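Local coordinates for protein benzoylformate decarboxylase (Mycobacterium smegmatis, PDB 4Q9D) that belongs to the thiamine pyrophosphate-dependent enzymes and holds a magnesium ion in the C-terminal of its two cofactor-binding domains, at residues I432-F437 with L459-Y464; S440-W445 with A494-R499. One frame throughout, in Å; residues are numbered along the deposited sequence.

In the fold
Both contacts are buried, and both lie in the C-terminal thiamine pyrophosphate-binding domain, built round a parallel sheet. Contact 1 sits where the neighbouring strands 428-433 and 454-460 end, and its chemistry is polar: a magnesium ion, a salt bridge and hydrogen bonds to main-chain groups. Contact 2 lies about 16 Å away, centre to centre, where the turn leading into helix 443-449 meets the residues just past helix 489-495; there the packing is mostly apolar, with no hydrogen bond across. The chain runs from helix 434-439 through helix 443-449 into strand 454-460 and later into helix 489-495, so the segments of the two contacts alternate. The two contacts touch where Phe437 CZ packs 3.9 Å from Ile444 CG2. A second subunit reaches both, contact 2 more extensively.

Contact 1: I432-F437 with L459-Y464; sequences IGDGSF and LRNGEY. With MG (magnesium ion), chain F; FMT (formic acid), chain H.
Asp434 and Asn461 meet at the magnesium ion, which lies 2.3 Å from Asp434 OD1 and 2.2 Å from Asn461 OD1. Glu463 O, a main-chain oxygen, binds the magnesium at 2.2 Å, and a water and formic acid O2 add further oxygens. The second carboxylate oxygen, Asp434 OD2, is held separately. Gly462 N donates to its syn lone pair at 2.9 Å, while Arg460 NH1 forms a salt bridge with Asp434 OD2 at 2.8 Å, coming from the anti side and 30° out of the carboxylate plane. With one oxygen on the metal and two donors on the other, the carboxylate has little freedom to turn. A chi1 of 50° tucks its CG between the backbone N and the carbonyl carbon, aiming the group at the 459-464 segment. Arg460 bends at chi2 to bring its guanidinium round; its NH2 is bonded to Leu484 O.

Farther out, Leu459 N donates to Ile432 O at 3.0 Å, continuing the parallel pairing of the two strands up to the metal. Tyr464 CE1 rests 3.5 Å from Gly435 CA, and its hydroxyl meets a water and Asn26 of the second subunit. Formic acid accepts from the N-H groups of Gly435 and Ser436. Gly433-Asp434-Gly435 and, downstream, Asn461 match the GDG...N signature of thiamine pyrophosphate enzymes, whose metal site in relatives holds the cofactor diphosphate; here formic acid lies on the magnesium.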
loop_
_atom_site.group_PDB
_atom_site.type_symbol
_atom_site.label_atom_id
_atom_site.label_comp_id
_atom_site.label_asym_id
_atom_site.label_seq_id
_atom_site.Cartn_x
_atom_site.Cartn_y
_atom_site.Cartn_z
ATOM N N ILE B 432 19.791 -30.984 -4.386
ATOM C CA ILE B 432 19.903 -29.531 -4.533
ATOM C C ILE B 432 21.034 -29.172 -5.499
ATOM O O ILE B 432 22.149 -29.696 -5.369
ATOM C CB ILE B 432 20.228 -28.871 -3.145
ATOM C CG1 ILE B 432 19.329 -29.432 -2.041
ATOM C CG2 ILE B 432 20.036 -27.329 -3.190
ATOM C CD1 ILE B 432 17.850 -28.994 -2.183
ATOM N N GLY B 433 20.780 -28.283 -6.457
ATOM C CA GLY B 433 21.861 -27.804 -7.321
ATOM C C GLY B 433 22.898 -27.016 -6.497
ATOM O O GLY B 433 22.585 -26.523 -5.406
ATOM N N ASP B 434 24.126 -26.867 -7.002
ATOM C CA ASP B 434 25.170 -26.194 -6.226
ATOM C C ASP B 434 24.893 -24.701 -6.055
ATOM O O ASP B 434 25.236 -24.131 -5.028
ATOM C CB ASP B 434 26.613 -26.466 -6.766
ATOM C CG ASP B 434 26.759 -26.235 -8.278
ATOM O OD1 ASP B 434 25.763 -26.075 -8.993
ATOM O OD2 ASP B 434 27.891 -26.232 -8.774
ATOM N N GLY B 435 24.299 -24.063 -7.062
ATOM C CA GLY B 435 23.913 -22.661 -6.931
ATOM C C GLY B 435 22.803 -22.492 -5.891
ATOM O O GLY B 435 22.890 -21.648 -4.993
ATOM N N SER B 436 21.759 -23.299 -6.023
ATOM C CA SER B 436 20.651 -23.314 -5.084
ATOM C C SER B 436 21.104 -23.569 -3.667
ATOM O O SER B 436 20.595 -22.951 -2.732
ATOM C CB SER B 436 19.623 -24.388 -5.478
ATOM O OG SER B 436 19.036 -24.043 -6.735
ATOM N N PHE B 437 22.060 -24.481 -3.507
ATOM C CA PHE B 437 22.579 -24.817 -2.184
ATOM C C PHE B 437 23.163 -23.604 -1.443
ATOM O O PHE B 437 23.085 -23.547 -0.223
ATOM C CB PHE B 437 23.650 -25.909 -2.272
ATOM C CG PHE B 437 23.896 -26.621 -0.970
ATOM C CD1 PHE B 437 22.909 -27.438 -0.407
ATOM C CD2 PHE B 437 25.119 -26.501 -0.317
ATOM C CE1 PHE B 437 23.137 -28.106 0.807
ATOM C CE2 PHE B 437 25.346 -27.153 0.895
ATOM C CZ PHE B 437 24.352 -27.943 1.462
ATOM N N LEU B 459 24.355 -31.413 -6.344
ATOM C CA LEU B 459 24.865 -31.649 -7.689
ATOM C C LEU B 459 25.750 -30.499 -8.145
ATOM O O LEU B 459 25.274 -29.427 -8.543
ATOM C CB LEU B 459 23.700 -31.888 -8.663
ATOM C CG LEU B 459 22.888 -33.183 -8.478
ATOM C CD1 LEU B 459 22.010 -33.143 -7.272
ATOM C CD2 LEU B 459 22.023 -33.413 -9.720
ATOM N N ARG B 460 27.052 -30.736 -8.066
ATOM C CA ARG B 460 28.049 -29.718 -8.316
ATOM C C ARG B 460 28.529 -29.761 -9.786
ATOM O O ARG B 460 29.416 -30.537 -10.140
ATOM C CB ARG B 460 29.223 -29.905 -7.332
ATOM C CG ARG B 460 30.492 -29.013 -7.613
ATOM C CD ARG B 460 30.337 -27.628 -7.015
ATOM N NE ARG B 460 31.526 -26.795 -7.195
ATOM C CZ ARG B 460 31.504 -25.578 -7.711
ATOM N NH1 ARG B 460 30.338 -25.044 -8.088
ATOM N NH2 ARG B 460 32.644 -24.899 -7.851
ATOM N N ASN B 461 27.944 -28.921 -10.629
ATOM C CA ASN B 461 28.402 -28.795 -12.005
ATOM C C ASN B 461 29.044 -27.440 -12.316
ATOM O O ASN B 461 29.365 -27.166 -13.471
ATOM C CB ASN B 461 27.262 -29.096 -13.004
ATOM C CG ASN B 461 26.067 -28.175 -12.824
ATOM O OD1 ASN B 461 26.136 -27.173 -12.112
ATOM N ND2 ASN B 461 24.967 -28.502 -13.479
ATOM N N GLY B 462 29.224 -26.591 -11.303
ATOM C CA GLY B 462 29.954 -25.333 -11.489
ATOM C C GLY B 462 29.157 -24.202 -12.147
ATOM O O GLY B 462 29.727 -23.192 -12.585
ATOM N N GLU B 463 27.832 -24.339 -12.220
ATOM C CA GLU B 463 27.023 -23.299 -12.883
ATOM C C GLU B 463 25.572 -23.270 -12.451
ATOM O O GLU B 463 25.035 -24.265 -11.956
ATOM C CB GLU B 463 27.053 -23.488 -14.409
ATOM C CG GLU B 463 26.653 -24.875 -14.832
ATOM C CD GLU B 463 26.811 -25.106 -16.338
ATOM O OE1 GLU B 463 27.768 -24.578 -16.956
ATOM O OE2 GLU B 463 25.960 -25.824 -16.897
ATOM N N TYR B 464 24.916 -22.137 -12.682
ATOM C CA TYR B 464 23.489 -22.068 -12.433
ATOM C C TYR B 464 22.685 -22.745 -13.542
ATOM O O TYR B 464 23.079 -22.724 -14.698
ATOM C CB TYR B 464 23.040 -20.618 -12.325
ATOM C CG TYR B 464 23.407 -19.943 -11.034
ATOM C CD1 TYR B 464 22.847 -20.355 -9.824
ATOM C CD2 TYR B 464 24.243 -18.838 -11.030
ATOM C CE1 TYR B 464 23.131 -19.685 -8.634
ATOM C CE2 TYR B 464 24.534 -18.171 -9.859
ATOM C CZ TYR B 464 23.986 -18.601 -8.662
ATOM O OH TYR B 464 24.301 -17.940 -7.500
HETATM MG MG MG F . 24.510 -26.179 -10.928
HETATM C C FMT H . 21.565 -24.956 -9.519
HETATM O O1 FMT H . 20.931 -24.584 -8.539
HETATM O O2 FMT H . 22.773 -24.787 -9.627
HETATM O O HOH W 1 23.835 -18.973 -5.156
HETATM O O HOH W 2 23.772 -28.368 -10.225
#

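Contact 2: S440-W445 with A494-R499; sequences SIQAIW and AGFGCR
Phe496 O is approached by two carbons of Trp445: CA, whose C-H points almost straight at it from 3.6 Å with 162° at the hydrogen, and CD1 of the indole, 3.5 Å from Phe496 O. No hydrogen bond crosses the contact, and the CA-H...O approach is a weak polar one. With CG anti to the backbone N (chi1 178°), Trp445 carries its indole to where CD1 comes up to Phe496 O. Trp445 NE1 bonds to Pro485 O of the second subunit.

The Phe496 side chain does most of the packing. Gln442 CA sits over one face of the ring as a CH-pi contact, 4.3 Å from the centroid and displaced toward the rim. From there Gln442 runs alongside the phenylalanine in the same direction, the two flat groups turned 55° apart; Gln442 NE2 bonds to Gln438 O of the second subunit. Trp445 CB comes obliquely to Phe496 CD1 at 3.8 Å. Ile444 crosses the phenylalanine at about a right angle, bringing CG1 to 3.8 Å from Phe496 CB, while Ile444 CD1 reaches toward Phe496 CD2.

Cys498 continues the apolar packing, its SG 3.8 Å from Ile444 CB. Phe496 and Cys498 flank Gly497, whose positive phi turns the chain out of helix 489-495 toward strand 499-502. The contact therefore joins a Schellman motif at a helix C-terminus to the type I beta turn from Ser440 to Ala443 and the helical residues Ile444 and Trp445 after it, within this alpha/beta cofactor-binding domain at a subunit interface.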
loop_
_atom_site.group_PDB
_atom_site.type_symbol
_atom_site.label_atom_id
_atom_site.label_comp_id
_atom_site.label_asym_id
_atom_site.label_seq_id
_atom_site.Cartn_x
_atom_site.Cartn_y
_atom_site.Cartn_z
ATOM N N SER B 440 20.745 -20.467 0.995
ATOM C CA SER B 440 20.347 -20.643 2.381
ATOM C C SER B 440 21.188 -21.749 2.984
ATOM O O SER B 440 20.712 -22.537 3.798
ATOM C CB SER B 440 18.852 -21.005 2.484
ATOM O OG SER B 440 18.036 -19.994 1.896
ATOM N N ILE B 441 22.450 -21.779 2.584
ATOM C CA ILE B 441 23.399 -22.768 3.047
ATOM C C ILE B 441 23.504 -22.831 4.578
ATOM O O ILE B 441 23.651 -23.919 5.142
ATOM C CB ILE B 441 24.802 -22.566 2.364
ATOM C CG1 ILE B 441 25.677 -23.832 2.487
ATOM C CG2 ILE B 441 25.503 -21.292 2.847
ATOM C CD1 ILE B 441 26.893 -23.789 1.486
ATOM N N GLN B 442 23.362 -21.695 5.260
ATOM C CA GLN B 442 23.483 -21.683 6.732
ATOM C C GLN B 442 22.414 -22.528 7.410
ATOM O O GLN B 442 22.550 -22.867 8.594
ATOM C CB GLN B 442 23.436 -20.243 7.314
ATOM C CG GLN B 442 24.281 -19.207 6.524
ATOM C CD GLN B 442 23.440 -18.480 5.481
ATOM O OE1 GLN B 442 22.625 -19.106 4.794
ATOM N NE2 GLN B 442 23.589 -17.144 5.399
ATOM N N ALA B 443 21.326 -22.837 6.701
ATOM C CA ALA B 443 20.286 -23.667 7.326
ATOM C C ALA B 443 20.847 -25.037 7.741
ATOM O O ALA B 443 20.297 -25.661 8.621
ATOM C CB ALA B 443 19.077 -23.851 6.407
ATOM N N ILE B 444 21.912 -25.523 7.089
ATOM C CA ILE B 444 22.398 -26.865 7.423
ATOM C C ILE B 444 22.975 -26.923 8.857
ATOM O O ILE B 444 23.046 -27.985 9.469
ATOM C CB ILE B 444 23.405 -27.412 6.386
ATOM C CG1 ILE B 444 24.707 -26.639 6.419
ATOM C CG2 ILE B 444 22.808 -27.364 4.973
ATOM C CD1 ILE B 444 25.657 -27.072 5.275
ATOM N N TRP B 445 23.325 -25.761 9.401
ATOM C CA TRP B 445 23.815 -25.665 10.781
ATOM C C TRP B 445 22.710 -26.092 11.724
ATOM O O TRP B 445 22.955 -26.801 12.696
ATOM C CB TRP B 445 24.262 -24.225 11.102
ATOM C CG TRP B 445 24.736 -24.034 12.505
ATOM C CD1 TRP B 445 25.972 -24.350 13.004
ATOM C CD2 TRP B 445 23.998 -23.455 13.595
ATOM N NE1 TRP B 445 26.039 -24.018 14.335
ATOM C CE2 TRP B 445 24.851 -23.467 14.728
ATOM C CE3 TRP B 445 22.694 -22.949 13.730
ATOM C CZ2 TRP B 445 24.445 -22.987 15.992
ATOM C CZ3 TRP B 445 22.290 -22.449 14.993
ATOM C CH2 TRP B 445 23.168 -22.477 16.096
ATOM N N ALA B 494 31.137 -29.125 6.523
ATOM C CA ALA B 494 31.842 -29.587 7.691
ATOM C C ALA B 494 31.956 -28.412 8.644
ATOM O O ALA B 494 31.779 -28.563 9.841
ATOM C CB ALA B 494 33.256 -30.111 7.288
ATOM N N GLY B 495 32.222 -27.229 8.103
ATOM C CA GLY B 495 32.308 -26.034 8.925
ATOM C C GLY B 495 31.049 -25.738 9.718
ATOM O O GLY B 495 31.135 -25.253 10.844
ATOM N N PHE B 496 29.889 -26.021 9.116
ATOM C CA PHE B 496 28.577 -25.883 9.764
ATOM C C PHE B 496 28.168 -27.095 10.606
ATOM O O PHE B 496 27.044 -27.139 11.120
ATOM C CB PHE B 496 27.480 -25.588 8.724
ATOM C CG PHE B 496 27.495 -24.159 8.219
ATOM C CD1 PHE B 496 27.279 -23.095 9.098
ATOM C CD2 PHE B 496 27.706 -23.881 6.879
ATOM C CE1 PHE B 496 27.284 -21.772 8.641
ATOM C CE2 PHE B 496 27.706 -22.559 6.407
ATOM C CZ PHE B 496 27.503 -21.507 7.285
ATOM N N GLY B 497 29.065 -28.071 10.738
ATOM C CA GLY B 497 28.824 -29.210 11.613
ATOM C C GLY B 497 28.223 -30.459 10.979
ATOM O O GLY B 497 27.907 -31.422 11.683
ATOM N N CYS B 498 28.052 -30.461 9.660
ATOM C CA CYS B 498 27.450 -31.622 9.010
ATOM C C CYS B 498 28.521 -32.640 8.647
ATOM O O CYS B 498 29.641 -32.247 8.322
ATOM C CB CYS B 498 26.743 -31.197 7.725
ATOM S SG CYS B 498 25.213 -30.300 8.061
ATOM N N ARG B 499 28.170 -33.927 8.689
ATOM C CA ARG B 499 28.981 -34.963 8.041
ATOM C C ARG B 499 29.035 -34.630 6.559
ATOM O O ARG B 499 28.100 -34.033 6.009
ATOM C CB ARG B 499 28.331 -36.333 8.156
ATOM C CG ARG B 499 28.258 -36.964 9.527
ATOM C CD ARG B 499 27.645 -38.370 9.350
ATOM N NE ARG B 499 28.649 -39.272 8.760
ATOM C CZ ARG B 499 28.630 -39.828 7.537
ATOM N NH1 ARG B 499 27.610 -39.667 6.666
ATOM N NH2 ARG B 499 29.660 -40.593 7.193
#